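MAU2 chromatid cohesion factor homolog (Saccharomyces cerevisiae, PDB 4XDN) forms a complex with SCC2 that is required for cohesin to associate with chromosomes, and so takes part in sister chromatid cohesion. Local coordinates at residues A[582-587]-A[618-623]; A[331-336]-A[342-347]. All coordinates share one frame; numbering follows the deposited sequence.

Interaction 1. Residues A[582-587]-A[618-623]; sequences EIYAIS and AMRGKD
At the turn between the last two helices of the chain, 601-618 and 621-638, Arg620 lays its guanidinium flat on the ring of Tyr584, which reaches over from helix 580-593. The two planes are only 11° apart, and Arg620 CZ sits 3.6 Å from the centroid of the Tyr584 ring, a stack that is also a cation-pi contact. Within it, Arg620 NH1 lies over the rim at Tyr584 CE2, 3.3 Å away, and Arg620 CD adds a CH-pi contact over the ring face. The phenol arrives here because Tyr584 CG is anti to the backbone N (chi1 175°), while a bend at chi3 folds the arginine chain over it.

Helix 601-618 ends in a Schellman motif, with Met619 at positive phi, and Arg620 follows at once as the N-cap residue of helix 621-638. Three residues on, Asp623 receives Arg620 NE on OD2 at 2.9 Å in a salt bridge, approached from above the carboxylate plane. This bond restrains the guanidinium against the ring and probably tempers its charge. The same carboxylate lies at the hydroxyl edge of the tyrosine, with Tyr584 OH 2.8 Å from Asp623 OD1, and Lys622 adds a long salt bridge to it. His611 of helix 601-618 also meets the Tyr584 ring, with planes inclined by about 35°.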
ATOM      1  N   GLU A 582     -15.175  26.810 -34.060  1.00 48.38           N
ATOM      2  CA  GLU A 582     -14.853  25.822 -33.037  1.00 49.56           C
ATOM      3  C   GLU A 582     -13.411  25.965 -32.566  1.00 46.32           C
ATOM      4  O   GLU A 582     -13.131  25.889 -31.370  1.00 47.83           O
ATOM      5  CB  GLU A 582     -15.087  24.408 -33.571  1.00 56.46           C
ATOM      6  CG  GLU A 582     -16.553  24.060 -33.792  1.00 64.65           C
ATOM      7  CD  GLU A 582     -17.317  23.867 -32.494  1.00 70.03           C
ATOM      8  OE1 GLU A 582     -16.687  23.885 -31.414  1.00 69.56           O
ATOM      9  OE2 GLU A 582     -18.552  23.692 -32.557  1.00 74.38           O
ATOM     10  N   ILE A 583     -12.498  26.167 -33.511  1.00 43.10           N
ATOM     11  CA  ILE A 583     -11.082  26.314 -33.191  1.00 41.11           C
ATOM     12  C   ILE A 583     -10.863  27.523 -32.289  1.00 40.49           C
ATOM     13  O   ILE A 583     -10.102  27.452 -31.323  1.00 38.71           O
ATOM     14  CB  ILE A 583     -10.225  26.456 -34.472  1.00 41.61           C
ATOM     15  CG1 ILE A 583     -10.224  25.140 -35.250  1.00 44.66           C
ATOM     16  CG2 ILE A 583      -8.784  26.835 -34.131  1.00 38.72           C
ATOM     17  CD1 ILE A 583      -9.700  25.257 -36.669  1.00 44.51           C
ATOM     18  N   TYR A 584     -11.534  28.627 -32.603  1.00 40.72           N
ATOM     19  CA  TYR A 584     -11.404  29.849 -31.814  1.00 39.78           C
ATOM     20  C   TYR A 584     -11.909  29.654 -30.388  1.00 39.27           C
ATOM     21  O   TYR A 584     -11.269  30.086 -29.429  1.00 39.48           O
ATOM     22  CB  TYR A 584     -12.168  31.000 -32.473  1.00 39.97           C
ATOM     23  CG  TYR A 584     -12.175  32.262 -31.641  1.00 41.44           C
ATOM     24  CD1 TYR A 584     -11.142  33.185 -31.737  1.00 42.74           C
ATOM     25  CD2 TYR A 584     -13.210  32.529 -30.755  1.00 41.87           C
ATOM     26  CE1 TYR A 584     -11.140  34.337 -30.977  1.00 43.74           C
ATOM     27  CE2 TYR A 584     -13.217  33.677 -29.991  1.00 43.70           C
ATOM     28  CZ  TYR A 584     -12.180  34.577 -30.105  1.00 45.06           C
ATOM     29  OH  TYR A 584     -12.182  35.725 -29.346  1.00 46.38           O
ATOM     30  N   ALA A 585     -13.062  29.009 -30.254  1.00 40.20           N
ATOM     31  CA  ALA A 585     -13.676  28.799 -28.951  1.00 39.55           C
ATOM     32  C   ALA A 585     -12.789  27.928 -28.066  1.00 37.98           C
ATOM     33  O   ALA A 585     -12.649  28.180 -26.871  1.00 37.39           O
ATOM     34  CB  ALA A 585     -15.050  28.170 -29.111  1.00 43.35           C
ATOM     35  N   ILE A 586     -12.180  26.913 -28.668  1.00 37.60           N
ATOM     36  CA  ILE A 586     -11.306  25.999 -27.943  1.00 37.49           C
ATOM     37  C   ILE A 586     -10.001  26.685 -27.550  1.00 36.96           C
ATOM     38  O   ILE A 586      -9.533  26.542 -26.419  1.00 34.93           O
ATOM     39  CB  ILE A 586     -10.992  24.744 -28.783  1.00 38.39           C
ATOM     40  CG1 ILE A 586     -12.276  23.963 -29.064  1.00 39.04           C
ATOM     41  CG2 ILE A 586      -9.994  23.842 -28.062  1.00 35.98           C
ATOM     42  CD1 ILE A 586     -12.179  23.050 -30.256  1.00 40.37           C
ATOM     43  N   SER A 587      -9.412  27.423 -28.486  1.00 36.52           N
ATOM     44  CA  SER A 587      -8.157  28.114 -28.223  1.00 34.03           C
ATOM     45  C   SER A 587      -8.348  29.162 -27.133  1.00 33.38           C
ATOM     46  O   SER A 587      -7.492  29.329 -26.264  1.00 31.85           O
ATOM     47  CB  SER A 587      -7.620  28.763 -29.500  1.00 34.96           C
ATOM     48  OG  SER A 587      -8.592  29.614 -30.076  1.00 33.64           O
ATOM     49  N   ALA A 618      -9.400  34.944 -38.261  1.00 35.06           N
ATOM     50  CA  ALA A 618     -10.794  35.352 -38.129  1.00 37.37           C
ATOM     51  C   ALA A 618     -10.971  36.864 -38.296  1.00 38.11           C
ATOM     52  O   ALA A 618     -12.097  37.357 -38.347  1.00 38.79           O
ATOM     53  CB  ALA A 618     -11.340  34.904 -36.777  1.00 37.96           C
ATOM     54  N   MET A 619      -9.857  37.589 -38.383  1.00 37.77           N
ATOM     55  CA  MET A 619      -9.870  39.048 -38.521  1.00 39.08           C
ATOM     56  C   MET A 619     -10.622  39.720 -37.369  1.00 39.82           C
ATOM     57  O   MET A 619     -11.345  40.697 -37.571  1.00 39.04           O
ATOM     58  CB  MET A 619     -10.483  39.455 -39.866  1.00 39.54           C
ATOM     59  CG  MET A 619      -9.644  39.047 -41.068  1.00 39.73           C
ATOM     60  SD  MET A 619     -10.333  39.617 -42.632  1.00 38.57           S
ATOM     61  CE  MET A 619      -9.008  39.195 -43.762  1.00 40.32           C
ATOM     62  N   ARG A 620     -10.435  39.195 -36.161  1.00 38.11           N
ATOM     63  CA  ARG A 620     -11.072  39.746 -34.968  1.00 40.12           C
ATOM     64  C   ARG A 620     -10.141  40.749 -34.286  1.00 37.05           C
ATOM     65  O   ARG A 620      -9.306  40.376 -33.464  1.00 34.11           O
ATOM     66  CB  ARG A 620     -11.459  38.621 -34.007  1.00 43.23           C
ATOM     67  CG  ARG A 620     -12.373  37.582 -34.638  1.00 50.98           C
ATOM     68  CD  ARG A 620     -12.608  36.391 -33.728  1.00 56.66           C
ATOM     69  NE  ARG A 620     -13.439  36.737 -32.574  1.00 64.78           N
ATOM     70  CZ  ARG A 620     -14.435  35.990 -32.098  1.00 72.31           C
ATOM     71  NH1 ARG A 620     -14.752  34.831 -32.663  1.00 74.69           N
ATOM     72  NH2 ARG A 620     -15.120  36.408 -31.044  1.00 75.34           N
ATOM     73  N   GLY A 621     -10.300  42.021 -34.637  1.00 35.50           N
ATOM     74  CA  GLY A 621      -9.398  43.072 -34.194  1.00 36.52           C
ATOM     75  C   GLY A 621      -9.232  43.207 -32.691  1.00 35.99           C
ATOM     76  O   GLY A 621      -8.110  43.289 -32.193  1.00 34.42           O
ATOM     77  N   LYS A 622     -10.346  43.247 -31.967  1.00 37.43           N
ATOM     78  CA  LYS A 622     -10.302  43.374 -30.514  1.00 38.39           C
ATOM     79  C   LYS A 622      -9.544  42.212 -29.882  1.00 35.12           C
ATOM     80  O   LYS A 622      -8.761  42.402 -28.950  1.00 32.14           O
ATOM     81  CB  LYS A 622     -11.720  43.446 -29.938  1.00 42.53           C
ATOM     82  CG  LYS A 622     -11.776  43.402 -28.412  1.00 46.46           C
ATOM     83  CD  LYS A 622     -13.183  43.657 -27.887  1.00 51.41           C
ATOM     84  CE  LYS A 622     -14.101  42.469 -28.121  1.00 55.52           C
ATOM     85  NZ  LYS A 622     -13.686  41.280 -27.329  1.00 57.34           N
ATOM     86  N   ASP A 623      -9.772  41.009 -30.399  1.00 34.20           N
ATOM     87  CA  ASP A 623      -9.167  39.813 -29.831  1.00 33.74           C
ATOM     88  C   ASP A 623      -7.676  39.723 -30.151  1.00 31.38           C
ATOM     89  O   ASP A 623      -6.904  39.172 -29.370  1.00 28.98           O
ATOM     90  CB  ASP A 623      -9.894  38.566 -30.331  1.00 36.88           C
ATOM     91  CG  ASP A 623     -11.343  38.524 -29.887  1.00 40.17           C
ATOM     92  OD1 ASP A 623     -11.585  38.382 -28.672  1.00 41.69           O
ATOM     93  OD2 ASP A 623     -12.240  38.625 -30.750  1.00 43.59           O
TER

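Interaction 2. Residues A[331-336]-A[342-347]; sequences SYIVNC and NFSRKF. With SO4 (sulfate ion), chain F.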
ATOM      1  N   SER A 331      -7.844  11.250  -3.929  1.00 29.13           N
ATOM      2  CA  SER A 331      -8.525  11.199  -5.217  1.00 31.71           C
ATOM      3  C   SER A 331      -8.795  12.597  -5.764  1.00 32.18           C
ATOM      4  O   SER A 331      -8.942  12.771  -6.969  1.00 30.80           O
ATOM      5  CB  SER A 331      -9.844  10.430  -5.101  1.00 33.72           C
ATOM      6  OG  SER A 331     -10.907  11.285  -4.724  1.00 37.68           O
ATOM      7  N   TYR A 332      -8.856  13.586  -4.877  1.00 32.95           N
ATOM      8  CA  TYR A 332      -9.166  14.958  -5.272  1.00 36.08           C
ATOM      9  C   TYR A 332      -7.924  15.827  -5.475  1.00 36.83           C
ATOM     10  O   TYR A 332      -8.042  16.984  -5.886  1.00 37.93           O
ATOM     11  CB  TYR A 332     -10.059  15.629  -4.224  1.00 38.08           C
ATOM     12  CG  TYR A 332     -11.430  15.011  -4.035  1.00 39.74           C
ATOM     13  CD1 TYR A 332     -12.036  14.273  -5.041  1.00 40.08           C
ATOM     14  CD2 TYR A 332     -12.122  15.186  -2.844  1.00 40.10           C
ATOM     15  CE1 TYR A 332     -13.291  13.720  -4.860  1.00 39.55           C
ATOM     16  CE2 TYR A 332     -13.373  14.639  -2.656  1.00 39.44           C
ATOM     17  CZ  TYR A 332     -13.954  13.907  -3.666  1.00 38.18           C
ATOM     18  OH  TYR A 332     -15.201  13.361  -3.475  1.00 37.81           O
ATOM     19  N   ILE A 333      -6.745  15.289  -5.177  1.00 33.51           N
ATOM     20  CA  ILE A 333      -5.507  16.063  -5.269  1.00 34.76           C
ATOM     21  C   ILE A 333      -5.334  16.666  -6.658  1.00 36.18           C
ATOM     22  O   ILE A 333      -5.043  17.856  -6.794  1.00 36.21           O
ATOM     23  CB  ILE A 333      -4.266  15.202  -4.953  1.00 35.44           C
ATOM     24  CG1 ILE A 333      -4.351  14.615  -3.541  1.00 34.61           C
ATOM     25  CG2 ILE A 333      -2.980  16.015  -5.120  1.00 34.30           C
ATOM     26  CD1 ILE A 333      -4.186  15.619  -2.422  1.00 39.11           C
ATOM     27  N   VAL A 334      -5.513  15.835  -7.683  1.00 35.80           N
ATOM     28  CA  VAL A 334      -5.280  16.248  -9.065  1.00 37.61           C
ATOM     29  C   VAL A 334      -6.193  17.407  -9.454  1.00 39.15           C
ATOM     30  O   VAL A 334      -5.823  18.249 -10.269  1.00 44.83           O
ATOM     31  CB  VAL A 334      -5.484  15.062 -10.047  1.00 47.31           C
ATOM     32  CG1 VAL A 334      -6.943  14.605 -10.067  1.00 48.14           C
ATOM     33  CG2 VAL A 334      -5.011  15.433 -11.443  1.00 46.75           C
ATOM     34  N   ASN A 335      -7.379  17.458  -8.856  1.00 39.14           N
ATOM     35  CA  ASN A 335      -8.311  18.550  -9.113  1.00 42.86           C
ATOM     36  C   ASN A 335      -7.718  19.885  -8.653  1.00 46.25           C
ATOM     37  O   ASN A 335      -7.802  20.886  -9.366  1.00 51.20           O
ATOM     38  CB  ASN A 335      -9.649  18.287  -8.421  1.00 42.14           C
ATOM     39  CG  ASN A 335     -10.340  17.041  -8.937  1.00 41.34           C
ATOM     40  OD1 ASN A 335     -10.130  15.938  -8.432  1.00 37.21           O
ATOM     41  ND2 ASN A 335     -11.179  17.216  -9.950  1.00 42.94           N
ATOM     42  N   CYS A 336      -7.146  19.887  -7.450  1.00 44.46           N
ATOM     43  CA  CYS A 336      -6.215  20.931  -6.999  1.00 42.65           C
ATOM     44  C   CYS A 336      -6.830  22.303  -6.702  1.00 44.63           C
ATOM     45  O   CYS A 336      -6.874  22.726  -5.549  1.00 45.67           O
ATOM     46  CB  CYS A 336      -5.103  21.102  -8.041  1.00 42.97           C
ATOM     47  SG  CYS A 336      -3.843  22.302  -7.599  1.00 53.30           S
ATOM     48  N   ASN A 342     -10.064  21.929  -2.808  1.00 46.87           N
ATOM     49  CA  ASN A 342     -10.275  22.557  -1.507  1.00 46.89           C
ATOM     50  C   ASN A 342     -10.637  21.534  -0.435  1.00 45.96           C
ATOM     51  O   ASN A 342     -10.282  21.698   0.734  1.00 47.22           O
ATOM     52  CB  ASN A 342     -11.371  23.621  -1.598  1.00 49.30           C
ATOM     53  CG  ASN A 342     -10.887  24.909  -2.242  1.00 51.91           C
ATOM     54  OD1 ASN A 342      -9.787  24.969  -2.790  1.00 51.59           O
ATOM     55  ND2 ASN A 342     -11.712  25.947  -2.178  1.00 54.41           N
ATOM     56  N   PHE A 343     -11.346  20.482  -0.836  1.00 43.01           N
ATOM     57  CA  PHE A 343     -11.687  19.397   0.080  1.00 40.22           C
ATOM     58  C   PHE A 343     -10.418  18.787   0.668  1.00 37.10           C
ATOM     59  O   PHE A 343     -10.318  18.590   1.877  1.00 39.93           O
ATOM     60  CB  PHE A 343     -12.514  18.324  -0.641  1.00 40.46           C
ATOM     61  CG  PHE A 343     -12.909  17.164   0.230  1.00 41.79           C
ATOM     62  CD1 PHE A 343     -12.035  16.111   0.443  1.00 41.43           C
ATOM     63  CD2 PHE A 343     -14.161  17.118   0.822  1.00 42.16           C
ATOM     64  CE1 PHE A 343     -12.396  15.041   1.240  1.00 40.23           C
ATOM     65  CE2 PHE A 343     -14.529  16.051   1.617  1.00 41.42           C
ATOM     66  CZ  PHE A 343     -13.646  15.011   1.826  1.00 39.46           C
ATOM     67  N   SER A 344      -9.449  18.501  -0.197  1.00 35.79           N
ATOM     68  CA  SER A 344      -8.189  17.895   0.223  1.00 38.28           C
ATOM     69  C   SER A 344      -7.438  18.784   1.209  1.00 38.07           C
ATOM     70  O   SER A 344      -7.015  18.321   2.269  1.00 35.90           O
ATOM     71  CB  SER A 344      -7.302  17.608  -0.991  1.00 40.36           C
ATOM     72  OG  SER A 344      -7.884  16.627  -1.829  1.00 41.05           O
ATOM     73  N   ARG A 345      -7.273  20.053   0.851  1.00 38.24           N
ATOM     74  CA  ARG A 345      -6.585  21.015   1.708  1.00 40.58           C
ATOM     75  C   ARG A 345      -7.258  21.143   3.069  1.00 41.23           C
ATOM     76  O   ARG A 345      -6.617  21.521   4.050  1.00 42.26           O
ATOM     77  CB  ARG A 345      -6.523  22.390   1.037  1.00 40.44           C
ATOM     78  CG  ARG A 345      -5.283  22.619   0.186  1.00 41.08           C
ATOM     79  CD  ARG A 345      -5.265  24.027  -0.396  1.00 42.48           C
ATOM     80  NE  ARG A 345      -6.360  24.240  -1.339  1.00 42.51           N
ATOM     81  CZ  ARG A 345      -6.350  23.840  -2.608  1.00 41.68           C
ATOM     82  NH1 ARG A 345      -5.299  23.198  -3.104  1.00 39.92           N
ATOM     83  NH2 ARG A 345      -7.398  24.081  -3.384  1.00 43.28           N
ATOM     84  N   LYS A 346      -8.550  20.828   3.122  1.00 40.39           N
ATOM     85  CA  LYS A 346      -9.315  20.956   4.356  1.00 40.92           C
ATOM     86  C   LYS A 346      -9.270  19.696   5.215  1.00 42.11           C
ATOM     87  O   LYS A 346      -9.170  19.784   6.439  1.00 44.53           O
ATOM     88  CB  LYS A 346     -10.775  21.298   4.045  1.00 43.03           C
ATOM     89  CG  LYS A 346     -11.646  21.384   5.291  1.00 46.72           C
ATOM     90  CD  LYS A 346     -13.065  21.822   4.987  1.00 50.28           C
ATOM     91  CE  LYS A 346     -13.816  22.124   6.277  1.00 52.49           C
ATOM     92  NZ  LYS A 346     -15.288  22.215   6.082  1.00 54.45           N
ATOM     93  N   PHE A 347      -9.344  18.529   4.579  1.00 40.67           N
ATOM     94  CA  PHE A 347      -9.585  17.287   5.308  1.00 39.02           C
ATOM     95  C   PHE A 347      -8.360  16.384   5.458  1.00 38.25           C
ATOM     96  O   PHE A 347      -8.389  15.436   6.244  1.00 39.20           O
ATOM     97  CB  PHE A 347     -10.721  16.515   4.635  1.00 37.58           C
ATOM     98  CG  PHE A 347     -12.073  17.121   4.877  1.00 39.41           C
ATOM     99  CD1 PHE A 347     -12.632  17.112   6.146  1.00 39.62           C
ATOM    100  CD2 PHE A 347     -12.780  17.713   3.843  1.00 40.53           C
ATOM    101  CE1 PHE A 347     -13.872  17.676   6.379  1.00 41.66           C
ATOM    102  CE2 PHE A 347     -14.022  18.278   4.070  1.00 42.27           C
ATOM    103  CZ  PHE A 347     -14.569  18.262   5.340  1.00 42.20           C
TER
HETATM  104  S   SO4 F 704     -13.630  15.251 -11.865  1.00 57.12           S
HETATM  105  O1  SO4 F 704     -14.626  16.267 -11.539  1.00 56.18           O
HETATM  106  O2  SO4 F 704     -13.763  14.130 -10.939  1.00 58.17           O
HETATM  107  O3  SO4 F 704     -13.846  14.781 -13.230  1.00 60.75           O
HETATM  108  O4  SO4 F 704     -12.290  15.818 -11.759  1.00 55.67           O
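Tyr332 sets the edge of its ring against a face of Phe343, in an offset edge-to-face pair with centroids 5.2 Å apart and planes at 87°. The closest atoms are Tyr332 CD2 and Phe343 CD1, at 3.4 Å. Phe347, one turn further along the helix, lies against the opposite face of Phe343, so that ring is held between two aromatic neighbours. Beside the pair, Ser344 OG packs 3.4 Å from Tyr332 CB, and its hydroxyl is hydrogen-bonded to Ser329 O in the preceding helix.

These contacts lie in the connection between two consecutive helices: 331-336 leaves helix 317-331 and packs back on the early turns of helix 339-360. Its far end is held by Arg345, which, bent at chi3 (-65°), grips a single carbonyl oxygen end-on: Arg345 NH2 (2.6 Å) and NH1 (2.9 Å) both donate hydrogen bonds to Cys336 O, which lies close to the guanidinium plane. Arg345 NH2 also donates to Asn342 OD1 at 2.6 Å, and Glu393 of helix 369-398 forms a salt bridge with NH1. Asn335 ND2 donates to a sulfate, probably a component of the crystallisation solution, also hydrogen-bonded to Lys559 NZ and the backbone N of Lys560.

In the fold
Both contacts belong to the largely helical cohesin loading factor family region, in series along the chain: interaction 2 closes well before interaction 1 opens. Their centres are about 34 Å apart and their nearest atoms about 18 Å, on the same side of the chain's centre. Interaction 2, nearer the middle of the molecule, packs a loop between consecutive helices, 317-331 and 339-360, at a place where Ile333 and Val334 also meet the other protein chain of the assembly. Interaction 1 is a surface contact, its centre about 46 Å from the centre of the chain; it packs the start of the last helix, 621-638, on helix 580-593, two before it, and no other chain of the assembly touches its segments.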